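Local coordinates for probable adhesion protein (Pseudomonas aeruginosa PAO1, PDB 6R3Z), which binds divalent metals such as ferrous iron and manganese and, as a solute-binding protein, probably hands its ion to a membrane transporter, at residues A[112-117]-A[177-182]; A[21-26]-A[143-148]; A[57-62]-A[80-85]. All blocks are in the same frame, centred on the assembly; numbering follows the deposited sequence.

Contact 3 (57-62 with 80-85) belongs to the parallel sheet of the first lobe and is buried, held by main-chain hydrogen bonds and aliphatic side chains. Contact 2 (21-26 with 143-148) is partly buried and packs two helices, adding an asparagine-carbonyl bond and an amide-on-ring stack. Contact 1 (112-117 with 177-182) is also buried, near the centre of the chain, yet water joins its backbones; it alone holds a nickel ligand. Contacts 1 and 3 touch through T112, F113 and N62, whereas contact 2 touches neither. Helix 116-133 relates all three: contact 1 includes its N-cap and first two residues, and its side packs against both the others.

Contact 1: residues A[112-117]-A[177-182]. With NI (nickel (II) ion), chain B.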
ATOM      1  N   THR A 112       0.764   1.927  -5.104  1.00 20.12           N
ATOM      2  CA  THR A 112       1.853   1.146  -5.733  1.00 20.06           C
ATOM      3  C   THR A 112       2.485   0.164  -4.733  1.00 23.10           C
ATOM      4  O   THR A 112       2.965  -0.913  -5.138  1.00 23.12           O
ATOM      5  CB  THR A 112       2.920   2.090  -6.296  1.00 24.22           C
ATOM      6  OG1 THR A 112       3.492   2.828  -5.208  1.00 25.55           O
ATOM      7  CG2 THR A 112       2.362   3.048  -7.377  1.00 24.28           C
ATOM      8  N   PHE A 113       2.462   0.524  -3.415  1.00 20.53           N
ATOM      9  CA  PHE A 113       3.018  -0.342  -2.356  1.00 20.06           C
ATOM     10  C   PHE A 113       2.248  -1.663  -2.206  1.00 25.41           C
ATOM     11  O   PHE A 113       2.773  -2.595  -1.608  1.00 25.88           O
ATOM     12  CB  PHE A 113       3.115   0.393  -1.011  1.00 21.20           C
ATOM     13  CG  PHE A 113       1.874   1.176  -0.653  1.00 21.02           C
ATOM     14  CD1 PHE A 113       0.846   0.584   0.082  1.00 22.68           C
ATOM     15  CD2 PHE A 113       1.735   2.507  -1.037  1.00 21.65           C
ATOM     16  CE1 PHE A 113      -0.295   1.313   0.430  1.00 21.44           C
ATOM     17  CE2 PHE A 113       0.578   3.234  -0.704  1.00 24.06           C
ATOM     18  CZ  PHE A 113      -0.437   2.624   0.014  1.00 22.28           C
ATOM     19  N   LEU A 114       1.025  -1.762  -2.750  1.00 23.47           N
ATOM     20  CA  LEU A 114       0.285  -3.023  -2.664  1.00 24.80           C
ATOM     21  C   LEU A 114       0.484  -3.856  -3.937  1.00 32.06           C
ATOM     22  O   LEU A 114      -0.464  -4.271  -4.577  1.00 35.04           O
ATOM     23  CB  LEU A 114      -1.193  -2.825  -2.283  1.00 25.84           C
ATOM     24  CG  LEU A 114      -1.430  -2.114  -0.938  1.00 30.16           C
ATOM     25  CD1 LEU A 114      -2.872  -1.679  -0.786  1.00 30.14           C
ATOM     26  CD2 LEU A 114      -0.989  -2.962   0.236  1.00 33.60           C
ATOM     27  N   SER A 115       1.737  -4.026  -4.325  1.00 27.62           N
ATOM     28  CA  SER A 115       2.169  -4.797  -5.490  1.00 25.97           C
ATOM     29  C   SER A 115       3.544  -5.308  -5.140  1.00 28.06           C
ATOM     30  O   SER A 115       4.372  -4.531  -4.652  1.00 26.82           O
ATOM     31  CB  SER A 115       2.285  -3.908  -6.723  1.00 28.66           C
ATOM     32  OG  SER A 115       3.114  -4.492  -7.725  1.00 33.38           O
ATOM     33  N   ILE A 116       3.805  -6.593  -5.408  1.00 23.93           N
ATOM     34  CA  ILE A 116       5.124  -7.156  -5.123  1.00 23.30           C
ATOM     35  C   ILE A 116       6.153  -6.547  -6.086  1.00 26.80           C
ATOM     36  O   ILE A 116       7.223  -6.121  -5.640  1.00 24.46           O
ATOM     37  CB  ILE A 116       5.089  -8.712  -5.165  1.00 26.22           C
ATOM     38  CG1 ILE A 116       4.217  -9.306  -4.003  1.00 26.62           C
ATOM     39  CG2 ILE A 116       6.527  -9.313  -5.163  1.00 27.32           C
ATOM     40  CD1 ILE A 116       4.698  -9.021  -2.566  1.00 29.29           C
ATOM     41  N   SER A 117       5.845  -6.538  -7.409  1.00 23.96           N
ATOM     42  CA  SER A 117       6.768  -5.991  -8.418  1.00 24.16           C
ATOM     43  C   SER A 117       7.058  -4.495  -8.196  1.00 25.80           C
ATOM     44  O   SER A 117       8.223  -4.102  -8.235  1.00 24.75           O
ATOM     45  CB  SER A 117       6.247  -6.239  -9.833  1.00 27.92           C
ATOM     46  OG  SER A 117       4.979  -5.636 -10.010  1.00 29.15           O
ATOM     47  N   HIS A 177     -12.319   0.021  -1.192  1.00 20.35           N
ATOM     48  CA  HIS A 177     -11.257   1.027  -1.332  1.00 21.10           C
ATOM     49  C   HIS A 177     -10.517   0.746  -2.642  1.00 25.29           C
ATOM     50  O   HIS A 177     -10.342  -0.418  -2.993  1.00 25.46           O
ATOM     51  CB  HIS A 177     -10.303   0.949  -0.126  1.00 21.64           C
ATOM     52  CG  HIS A 177      -9.393   2.123   0.052  1.00 25.07           C
ATOM     53  ND1 HIS A 177      -9.804   3.257   0.748  1.00 28.09           N
ATOM     54  CD2 HIS A 177      -8.090   2.269  -0.283  1.00 24.86           C
ATOM     55  CE1 HIS A 177      -8.748   4.057   0.786  1.00 26.78           C
ATOM     56  NE2 HIS A 177      -7.684   3.491   0.208  1.00 25.63           N
ATOM     57  N   GLY A 178     -10.114   1.793  -3.367  1.00 23.29           N
ATOM     58  CA  GLY A 178      -9.412   1.616  -4.648  1.00 25.15           C
ATOM     59  C   GLY A 178      -7.931   1.272  -4.490  1.00 31.75           C
ATOM     60  O   GLY A 178      -7.089   1.827  -5.197  1.00 34.25           O
ATOM     61  N   ALA A 179      -7.601   0.355  -3.568  1.00 27.33           N
ATOM     62  CA  ALA A 179      -6.227   0.022  -3.201  1.00 26.63           C
ATOM     63  C   ALA A 179      -5.597  -1.170  -3.906  1.00 30.03           C
ATOM     64  O   ALA A 179      -4.385  -1.366  -3.745  1.00 29.40           O
ATOM     65  CB  ALA A 179      -6.172  -0.235  -1.694  1.00 27.71           C
ATOM     66  N   TYR A 180      -6.402  -2.019  -4.589  1.00 24.70           N
ATOM     67  CA  TYR A 180      -5.922  -3.331  -5.031  1.00 23.64           C
ATOM     68  C   TYR A 180      -5.745  -3.556  -6.532  1.00 25.42           C
ATOM     69  O   TYR A 180      -5.502  -4.697  -6.951  1.00 22.32           O
ATOM     70  CB  TYR A 180      -6.855  -4.398  -4.431  1.00 23.80           C
ATOM     71  CG  TYR A 180      -6.953  -4.226  -2.928  1.00 22.60           C
ATOM     72  CD1 TYR A 180      -5.844  -4.443  -2.112  1.00 23.80           C
ATOM     73  CD2 TYR A 180      -8.076  -3.639  -2.348  1.00 24.55           C
ATOM     74  CE1 TYR A 180      -5.895  -4.211  -0.739  1.00 23.05           C
ATOM     75  CE2 TYR A 180      -8.138  -3.392  -0.971  1.00 25.23           C
ATOM     76  CZ  TYR A 180      -7.031  -3.647  -0.176  1.00 28.52           C
ATOM     77  OH  TYR A 180      -7.066  -3.407   1.182  1.00 31.05           O
ATOM     78  N   ASP A 181      -5.783  -2.487  -7.334  1.00 23.43           N
ATOM     79  CA  ASP A 181      -5.586  -2.644  -8.773  1.00 24.10           C
ATOM     80  C   ASP A 181      -4.180  -3.212  -9.080  1.00 24.46           C
ATOM     81  O   ASP A 181      -4.086  -4.141  -9.879  1.00 24.16           O
ATOM     82  CB  ASP A 181      -5.866  -1.321  -9.495  1.00 26.79           C
ATOM     83  CG  ASP A 181      -7.288  -0.841  -9.217  1.00 36.15           C
ATOM     84  OD1 ASP A 181      -7.526  -0.273  -8.113  1.00 35.30           O
ATOM     85  OD2 ASP A 181      -8.169  -1.066 -10.078  1.00 35.17           O
ATOM     86  N   TYR A 182      -3.111  -2.714  -8.389  1.00 21.06           N
ATOM     87  CA  TYR A 182      -1.745  -3.241  -8.617  1.00 22.73           C
ATOM     88  C   TYR A 182      -1.630  -4.680  -8.104  1.00 26.88           C
ATOM     89  O   TYR A 182      -0.973  -5.510  -8.734  1.00 26.54           O
ATOM     90  CB  TYR A 182      -0.677  -2.396  -7.918  1.00 24.61           C
ATOM     91  CG  TYR A 182      -0.603  -0.972  -8.405  1.00 26.32           C
ATOM     92  CD1 TYR A 182       0.107  -0.645  -9.557  1.00 29.34           C
ATOM     93  CD2 TYR A 182      -1.270   0.048  -7.734  1.00 27.07           C
ATOM     94  CE1 TYR A 182       0.158   0.665 -10.027  1.00 28.72           C
ATOM     95  CE2 TYR A 182      -1.221   1.369  -8.193  1.00 27.90           C
ATOM     96  CZ  TYR A 182      -0.509   1.668  -9.343  1.00 31.19           C
ATOM     97  OH  TYR A 182      -0.446   2.954  -9.820  1.00 27.22           O
TER
HETATM   98 NI    NI B 401      -5.699   4.384   0.340  1.00 22.78          NI
HETATM   99  O   HOH W   1      -2.652  -2.511  -5.444  1.00 26.30           O
HETATM  100  O   HOH W   2       1.626  -4.905  -9.929  1.00 35.21           O
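T112 lies against Y182, and this is the main aromatic contact between the two segments. The CA of T112 sits over one face of the Y182 ring, 4.0 Å from its centroid and 18° off the normal, a CH-pi contact displaced toward the rim. The two side chains run alongside each other, pointing the same way, which brings T112 CG2 to 3.7 Å from Y182 OH. That hydroxyl is anchored on the carbonyl of N109, while T112 OG1 bonds to N88, so each polar end is held from outside the pair.

The aliphatic part belongs to L114. Its CD1 branch reaches A179 CB at 3.7 Å and also comes against CE1 of the Y180 ring; A179 CB in turn lies over the centre of that ring. Y180 OH is bonded to E226.

Polar links between the segments go through water. One molecule donates to both L114 O (2.9 Å) and A179 O (2.7 Å), and a second donates to Y182 O while meeting S115 OG at 2.7 Å. With OG anti to its own nitrogen (chi1 160°), S115 serves as N-cap of helix 116-133, bonding to A118.

At the far end H177 NE2 binds nickel at 2.2 Å, beside H41, H66, H111, H199 and H250. A179 packs on H111, tying this packing directly to the metal site. A seam of apolar contacts, with bridging waters in place of any direct hydrogen bond between the segments, is consistent with lobes that shift relative to each other as metal is bound or released.

Contact 2: residues A[21-26]-A[143-148]; sequences SNIVGD and RNARAY
N144 ND2 is gripped twice: it donates to I23 O at 2.9 Å, with an N-H...O angle of 162°, and to a water, also at 2.9 Å, which donates onward to V24 O. The I23 oxygen lies almost exactly in the amide plane of N144, but the nitrogen stands above the plane of that carbonyl, 47° out of it. The Asn amide thus serves two successive carbonyls in the last turn of helix 14-24, just before G25 breaks out with positive phi.

Here, away from the metal site, helix 14-24 of the first lobe packs on helix 138-160, the long helix that, as in this family, probably links the two lobes. One turn further along it, Y148 meets N22. The N22 amide stacks on the tyrosine ring with the two planes only 9° apart, and N22 CB lies over the same ring, 3.7 Å from its centroid. The side chains cross at about a right angle, Y148 reaching over because its CG is anti to the backbone N. R151 and the carbonyl of S18 hold the two ends of the amide, which fixes its flip.

On the side turned to helix 116-133, I23 CG1 approaches A145 CB at 4.3 Å, and both residues rest on A127. Y148 leans in addition on Y261 and E262 of helix 260-277.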
ATOM      1  N   SER A  21      13.454  -0.053   6.851  1.00 21.97           N
ATOM      2  CA  SER A  21      14.051  -0.885   7.921  1.00 21.83           C
ATOM      3  C   SER A  21      14.818  -2.089   7.329  1.00 24.05           C
ATOM      4  O   SER A  21      15.929  -2.385   7.761  1.00 24.68           O
ATOM      5  CB  SER A  21      12.969  -1.390   8.876  1.00 25.00           C
ATOM      6  OG  SER A  21      12.358  -0.291   9.525  1.00 37.52           O
ATOM      7  N   ASN A  22      14.230  -2.762   6.324  1.00 20.65           N
ATOM      8  CA  ASN A  22      14.897  -3.908   5.687  1.00 20.97           C
ATOM      9  C   ASN A  22      16.125  -3.493   4.882  1.00 24.20           C
ATOM     10  O   ASN A  22      17.111  -4.230   4.863  1.00 24.42           O
ATOM     11  CB  ASN A  22      13.921  -4.731   4.875  1.00 22.02           C
ATOM     12  CG  ASN A  22      13.209  -5.712   5.771  1.00 30.23           C
ATOM     13  OD1 ASN A  22      13.754  -6.778   6.092  1.00 25.97           O
ATOM     14  ND2 ASN A  22      11.986  -5.374   6.212  1.00 20.56           N
ATOM     15  N   ILE A  23      16.087  -2.296   4.270  1.00 19.51           N
ATOM     16  CA  ILE A  23      17.217  -1.765   3.517  1.00 19.23           C
ATOM     17  C   ILE A  23      18.390  -1.370   4.468  1.00 24.07           C
ATOM     18  O   ILE A  23      19.524  -1.703   4.176  1.00 23.66           O
ATOM     19  CB  ILE A  23      16.806  -0.566   2.630  1.00 21.54           C
ATOM     20  CG1 ILE A  23      15.817  -0.993   1.499  1.00 20.40           C
ATOM     21  CG2 ILE A  23      18.046   0.134   2.029  1.00 22.34           C
ATOM     22  CD1 ILE A  23      15.036   0.165   0.894  1.00 22.74           C
ATOM     23  N   VAL A  24      18.119  -0.585   5.517  1.00 21.89           N
ATOM     24  CA  VAL A  24      19.185  -0.035   6.372  1.00 22.10           C
ATOM     25  C   VAL A  24      19.623  -0.925   7.533  1.00 26.86           C
ATOM     26  O   VAL A  24      20.750  -0.773   8.020  1.00 26.43           O
ATOM     27  CB  VAL A  24      18.810   1.388   6.899  1.00 26.23           C
ATOM     28  CG1 VAL A  24      18.437   2.312   5.742  1.00 26.08           C
ATOM     29  CG2 VAL A  24      17.690   1.335   7.949  1.00 26.12           C
ATOM     30  N   GLY A  25      18.717  -1.772   8.028  1.00 25.28           N
ATOM     31  CA  GLY A  25      18.997  -2.584   9.205  1.00 25.82           C
ATOM     32  C   GLY A  25      19.340  -1.681  10.383  1.00 30.12           C
ATOM     33  O   GLY A  25      18.686  -0.655  10.598  1.00 28.35           O
ATOM     34  N   ASP A  26      20.434  -1.984  11.080  1.00 28.08           N
ATOM     35  CA  ASP A  26      20.850  -1.152  12.211  1.00 28.14           C
ATOM     36  C   ASP A  26      21.827  -0.017  11.818  1.00 29.28           C
ATOM     37  O   ASP A  26      22.376   0.633  12.705  1.00 28.93           O
ATOM     38  CB  ASP A  26      21.433  -2.044  13.328  1.00 30.57           C
ATOM     39  CG  ASP A  26      22.658  -2.852  12.922  1.00 35.03           C
ATOM     40  OD1 ASP A  26      23.387  -2.416  11.986  1.00 33.78           O
ATOM     41  OD2 ASP A  26      22.913  -3.903  13.558  1.00 43.50           O
ATOM     42  N   ARG A 143      22.971  -4.572  -0.875  1.00 24.46           N
ATOM     43  CA  ARG A 143      22.934  -5.989  -0.493  1.00 24.73           C
ATOM     44  C   ARG A 143      21.598  -6.332   0.209  1.00 25.66           C
ATOM     45  O   ARG A 143      20.933  -7.309  -0.156  1.00 24.12           O
ATOM     46  CB  ARG A 143      24.124  -6.309   0.408  1.00 27.00           C
ATOM     47  CG  ARG A 143      24.324  -7.784   0.702  1.00 37.56           C
ATOM     48  CD  ARG A 143      25.662  -8.011   1.408  1.00 41.65           C
ATOM     49  NE  ARG A 143      25.763  -7.271   2.670  1.00 42.74           N
ATOM     50  CZ  ARG A 143      26.683  -6.344   2.936  1.00 57.12           C
ATOM     51  NH1 ARG A 143      27.617  -6.045   2.039  1.00 42.34           N
ATOM     52  NH2 ARG A 143      26.683  -5.720   4.106  1.00 50.41           N
ATOM     53  N   ASN A 144      21.196  -5.486   1.178  1.00 21.23           N
ATOM     54  CA  ASN A 144      19.963  -5.671   1.948  1.00 21.07           C
ATOM     55  C   ASN A 144      18.729  -5.552   1.053  1.00 24.88           C
ATOM     56  O   ASN A 144      17.802  -6.359   1.189  1.00 23.63           O
ATOM     57  CB  ASN A 144      19.900  -4.674   3.100  1.00 21.77           C
ATOM     58  CG  ASN A 144      20.930  -4.911   4.193  1.00 32.61           C
ATOM     59  OD1 ASN A 144      21.543  -5.991   4.318  1.00 27.33           O
ATOM     60  ND2 ASN A 144      21.153  -3.897   5.013  1.00 23.44           N
ATOM     61  N   ALA A 145      18.728  -4.576   0.114  1.00 22.75           N
ATOM     62  CA  ALA A 145      17.608  -4.415  -0.800  1.00 22.57           C
ATOM     63  C   ALA A 145      17.458  -5.687  -1.668  1.00 25.22           C
ATOM     64  O   ALA A 145      16.338  -6.182  -1.829  1.00 22.80           O
ATOM     65  CB  ALA A 145      17.794  -3.179  -1.670  1.00 23.37           C
ATOM     66  N   ARG A 146      18.583  -6.253  -2.144  1.00 22.72           N
ATOM     67  CA  ARG A 146      18.522  -7.470  -2.957  1.00 23.70           C
ATOM     68  C   ARG A 146      17.985  -8.673  -2.155  1.00 27.09           C
ATOM     69  O   ARG A 146      17.153  -9.409  -2.688  1.00 27.38           O
ATOM     70  CB  ARG A 146      19.867  -7.776  -3.651  1.00 26.07           C
ATOM     71  CG  ARG A 146      20.343  -6.680  -4.619  1.00 27.99           C
ATOM     72  CD  ARG A 146      19.352  -6.322  -5.729  1.00 41.37           C
ATOM     73  NE  ARG A 146      19.861  -5.274  -6.628  1.00 49.45           N
ATOM     74  CZ  ARG A 146      19.785  -3.964  -6.393  1.00 61.44           C
ATOM     75  NH1 ARG A 146      20.268  -3.096  -7.275  1.00 44.04           N
ATOM     76  NH2 ARG A 146      19.231  -3.511  -5.270  1.00 44.53           N
ATOM     77  N   ALA A 147      18.401  -8.834  -0.875  1.00 23.93           N
ATOM     78  CA  ALA A 147      17.904  -9.917  -0.004  1.00 24.40           C
ATOM     79  C   ALA A 147      16.397  -9.728   0.268  1.00 25.48           C
ATOM     80  O   ALA A 147      15.627 -10.696   0.214  1.00 24.40           O
ATOM     81  CB  ALA A 147      18.666  -9.938   1.314  1.00 25.86           C
ATOM     82  N   TYR A 148      15.973  -8.479   0.467  1.00 22.05           N
ATOM     83  CA  TYR A 148      14.575  -8.186   0.757  1.00 20.80           C
ATOM     84  C   TYR A 148      13.694  -8.508  -0.455  1.00 24.61           C
ATOM     85  O   TYR A 148      12.672  -9.176  -0.288  1.00 23.77           O
ATOM     86  CB  TYR A 148      14.386  -6.738   1.225  1.00 21.66           C
ATOM     87  CG  TYR A 148      12.991  -6.435   1.735  1.00 22.42           C
ATOM     88  CD1 TYR A 148      12.401  -7.216   2.732  1.00 23.67           C
ATOM     89  CD2 TYR A 148      12.292  -5.316   1.284  1.00 22.84           C
ATOM     90  CE1 TYR A 148      11.145  -6.895   3.256  1.00 23.51           C
ATOM     91  CE2 TYR A 148      11.019  -5.015   1.765  1.00 22.97           C
ATOM     92  CZ  TYR A 148      10.459  -5.791   2.767  1.00 24.51           C
ATOM     93  OH  TYR A 148       9.207  -5.477   3.238  1.00 23.86           O
TER
HETATM   94  O   HOH W   3      22.407  -3.242   7.545  1.00 39.96           O

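Contact 3: residues A[57-62]-A[80-85]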
ATOM      1  N   ASP A  57      17.341  13.721   8.317  1.00 27.02           N
ATOM      2  CA  ASP A  57      18.296  13.985   7.245  1.00 26.14           C
ATOM      3  C   ASP A  57      17.674  13.836   5.866  1.00 27.13           C
ATOM      4  O   ASP A  57      18.231  14.339   4.889  1.00 26.06           O
ATOM      5  CB  ASP A  57      19.494  13.029   7.348  1.00 27.65           C
ATOM      6  CG  ASP A  57      20.209  13.199   8.660  1.00 36.13           C
ATOM      7  OD1 ASP A  57      20.688  14.328   8.936  1.00 37.58           O
ATOM      8  OD2 ASP A  57      20.237  12.235   9.437  1.00 35.42           O
ATOM      9  N   VAL A  58      16.589  13.055   5.773  1.00 24.31           N
ATOM     10  CA  VAL A  58      15.905  12.728   4.519  1.00 24.02           C
ATOM     11  C   VAL A  58      14.518  12.185   4.811  1.00 26.99           C
ATOM     12  O   VAL A  58      14.317  11.544   5.855  1.00 27.63           O
ATOM     13  CB  VAL A  58      16.741  11.737   3.633  1.00 28.24           C
ATOM     14  CG1 VAL A  58      17.014  10.404   4.352  1.00 27.35           C
ATOM     15  CG2 VAL A  58      16.093  11.495   2.260  1.00 27.70           C
ATOM     16  N   VAL A  59      13.563  12.428   3.890  1.00 21.63           N
ATOM     17  CA  VAL A  59      12.221  11.855   4.005  1.00 21.76           C
ATOM     18  C   VAL A  59      11.943  11.023   2.741  1.00 23.28           C
ATOM     19  O   VAL A  59      12.090  11.532   1.634  1.00 23.19           O
ATOM     20  CB  VAL A  59      11.085  12.909   4.237  1.00 25.68           C
ATOM     21  CG1 VAL A  59       9.720  12.230   4.356  1.00 24.66           C
ATOM     22  CG2 VAL A  59      11.352  13.777   5.475  1.00 26.24           C
ATOM     23  N   VAL A  60      11.520   9.766   2.922  1.00 20.29           N
ATOM     24  CA  VAL A  60      11.110   8.874   1.846  1.00 19.67           C
ATOM     25  C   VAL A  60       9.608   9.121   1.627  1.00 25.94           C
ATOM     26  O   VAL A  60       8.825   9.085   2.589  1.00 25.57           O
ATOM     27  CB  VAL A  60      11.409   7.386   2.171  1.00 24.09           C
ATOM     28  CG1 VAL A  60      10.766   6.441   1.139  1.00 23.62           C
ATOM     29  CG2 VAL A  60      12.922   7.154   2.236  1.00 24.31           C
ATOM     30  N   LEU A  61       9.223   9.379   0.368  1.00 23.54           N
ATOM     31  CA  LEU A  61       7.831   9.662   0.008  1.00 23.56           C
ATOM     32  C   LEU A  61       7.260   8.692  -1.013  1.00 25.55           C
ATOM     33  O   LEU A  61       7.947   8.268  -1.946  1.00 23.24           O
ATOM     34  CB  LEU A  61       7.699  11.071  -0.610  1.00 24.86           C
ATOM     35  CG  LEU A  61       7.993  12.313   0.242  1.00 29.23           C
ATOM     36  CD1 LEU A  61       7.695  13.583  -0.549  1.00 30.57           C
ATOM     37  CD2 LEU A  61       7.176  12.325   1.518  1.00 29.83           C
ATOM     38  N   ASN A  62       5.962   8.399  -0.870  1.00 22.87           N
ATOM     39  CA  ASN A  62       5.193   7.650  -1.845  1.00 23.13           C
ATOM     40  C   ASN A  62       5.125   8.634  -3.049  1.00 25.44           C
ATOM     41  O   ASN A  62       5.402   8.246  -4.192  1.00 25.13           O
ATOM     42  CB  ASN A  62       3.787   7.324  -1.273  1.00 20.72           C
ATOM     43  CG  ASN A  62       2.762   6.989  -2.338  1.00 30.35           C
ATOM     44  OD1 ASN A  62       2.019   7.869  -2.801  1.00 25.20           O
ATOM     45  ND2 ASN A  62       2.723   5.724  -2.771  1.00 23.47           N
ATOM     46  N   PRO A  80      12.423  22.959   5.307  1.00 29.62           N
ATOM     47  CA  PRO A  80      11.617  22.813   4.084  1.00 28.72           C
ATOM     48  C   PRO A  80      12.408  22.301   2.890  1.00 31.75           C
ATOM     49  O   PRO A  80      11.803  21.792   1.957  1.00 30.74           O
ATOM     50  CB  PRO A  80      11.077  24.232   3.838  1.00 31.11           C
ATOM     51  CG  PRO A  80      12.056  25.123   4.501  1.00 36.36           C
ATOM     52  CD  PRO A  80      12.518  24.382   5.713  1.00 31.84           C
ATOM     53  N   GLY A  81      13.738  22.456   2.927  1.00 29.28           N
ATOM     54  CA  GLY A  81      14.617  22.008   1.852  1.00 28.75           C
ATOM     55  C   GLY A  81      15.247  20.650   2.107  1.00 31.47           C
ATOM     56  O   GLY A  81      16.209  20.278   1.426  1.00 31.15           O
ATOM     57  N   ILE A  82      14.706  19.892   3.084  1.00 27.06           N
ATOM     58  CA  ILE A  82      15.203  18.562   3.435  1.00 25.82           C
ATOM     59  C   ILE A  82      15.216  17.637   2.189  1.00 28.43           C
ATOM     60  O   ILE A  82      14.249  17.648   1.421  1.00 26.03           O
ATOM     61  CB  ILE A  82      14.383  17.936   4.629  1.00 28.09           C
ATOM     62  CG1 ILE A  82      15.126  16.739   5.274  1.00 27.03           C
ATOM     63  CG2 ILE A  82      12.946  17.541   4.217  1.00 28.31           C
ATOM     64  CD1 ILE A  82      14.507  16.212   6.557  1.00 28.02           C
ATOM     65  N   PRO A  83      16.280  16.824   1.972  1.00 25.65           N
ATOM     66  CA  PRO A  83      16.249  15.886   0.839  1.00 26.23           C
ATOM     67  C   PRO A  83      15.026  14.952   0.902  1.00 26.79           C
ATOM     68  O   PRO A  83      14.593  14.519   1.977  1.00 22.83           O
ATOM     69  CB  PRO A  83      17.562  15.108   0.989  1.00 28.34           C
ATOM     70  CG  PRO A  83      18.473  16.051   1.732  1.00 33.43           C
ATOM     71  CD  PRO A  83      17.548  16.711   2.725  1.00 28.62           C
ATOM     72  N   VAL A  84      14.447  14.684  -0.267  1.00 25.61           N
ATOM     73  CA  VAL A  84      13.269  13.846  -0.372  1.00 24.81           C
ATOM     74  C   VAL A  84      13.532  12.751  -1.397  1.00 27.74           C
ATOM     75  O   VAL A  84      14.029  13.022  -2.502  1.00 28.35           O
ATOM     76  CB  VAL A  84      12.033  14.722  -0.715  1.00 29.88           C
ATOM     77  CG1 VAL A  84      10.969  13.947  -1.475  1.00 29.96           C
ATOM     78  CG2 VAL A  84      11.458  15.392   0.539  1.00 28.92           C
ATOM     79  N   ILE A  85      13.233  11.514  -1.006  1.00 21.50           N
ATOM     80  CA  ILE A  85      13.358  10.377  -1.917  1.00 21.40           C
ATOM     81  C   ILE A  85      11.988  10.059  -2.483  1.00 24.83           C
ATOM     82  O   ILE A  85      11.071   9.677  -1.734  1.00 24.32           O
ATOM     83  CB  ILE A  85      14.028   9.144  -1.251  1.00 23.52           C
ATOM     84  CG1 ILE A  85      15.499   9.454  -0.901  1.00 24.21           C
ATOM     85  CG2 ILE A  85      13.898   7.889  -2.141  1.00 25.91           C
ATOM     86  CD1 ILE A  85      16.162   8.376   0.009  1.00 27.60           C
TER
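I85 reaches across to V58 and V60, two residues of the neighbouring strand that lie on the same side of the sheet. Its CG1 arm, beside the backbone N (chi1 -66°), comes within 3.8 Å of V58 CG2, and its CD1 end lies 4.1 Å from V60 CG2; in both pairs the side chains cross at a slant. V58 turns CG2 toward the second segment by placing it anti to its own nitrogen, where it also meets the P83 ring.

On the opposite face V59 and V84 are bridge partners. V84 sends CG1 obliquely onto L61 CD1 at 3.4 Å, tighter than a usual van der Waals contact, while V59 CG2 meets I82 CD1 at about a right angle.

What sets these orientations is a parallel register, V59 with V84 and V60 with I85. V59 N donates to P83 O (3.0 Å), I85 N to V59 O (2.9 Å) and L61 N to I85 O (2.8 Å). The last is the straightest at 170°, the donor lying nearly along the C=O axis. CA-H...O contacts accompany them: V58 CA shares P83 O with V59 N, and V84 CA points at V59 O, between the first two bonds.

The two strands are the ends of a beta-alpha-beta crossover through helix 68-76, whose I74 covers V59, I82 and V84. Helix 116-133 closes the other face, with L133 on V58, I126 on V60, and E129 and L130 on I85. Strand 84-86 is the outermost of its sheet, whereas strand 58-61 continues inward to strand 8-11, where V58 and V60 bond to G10.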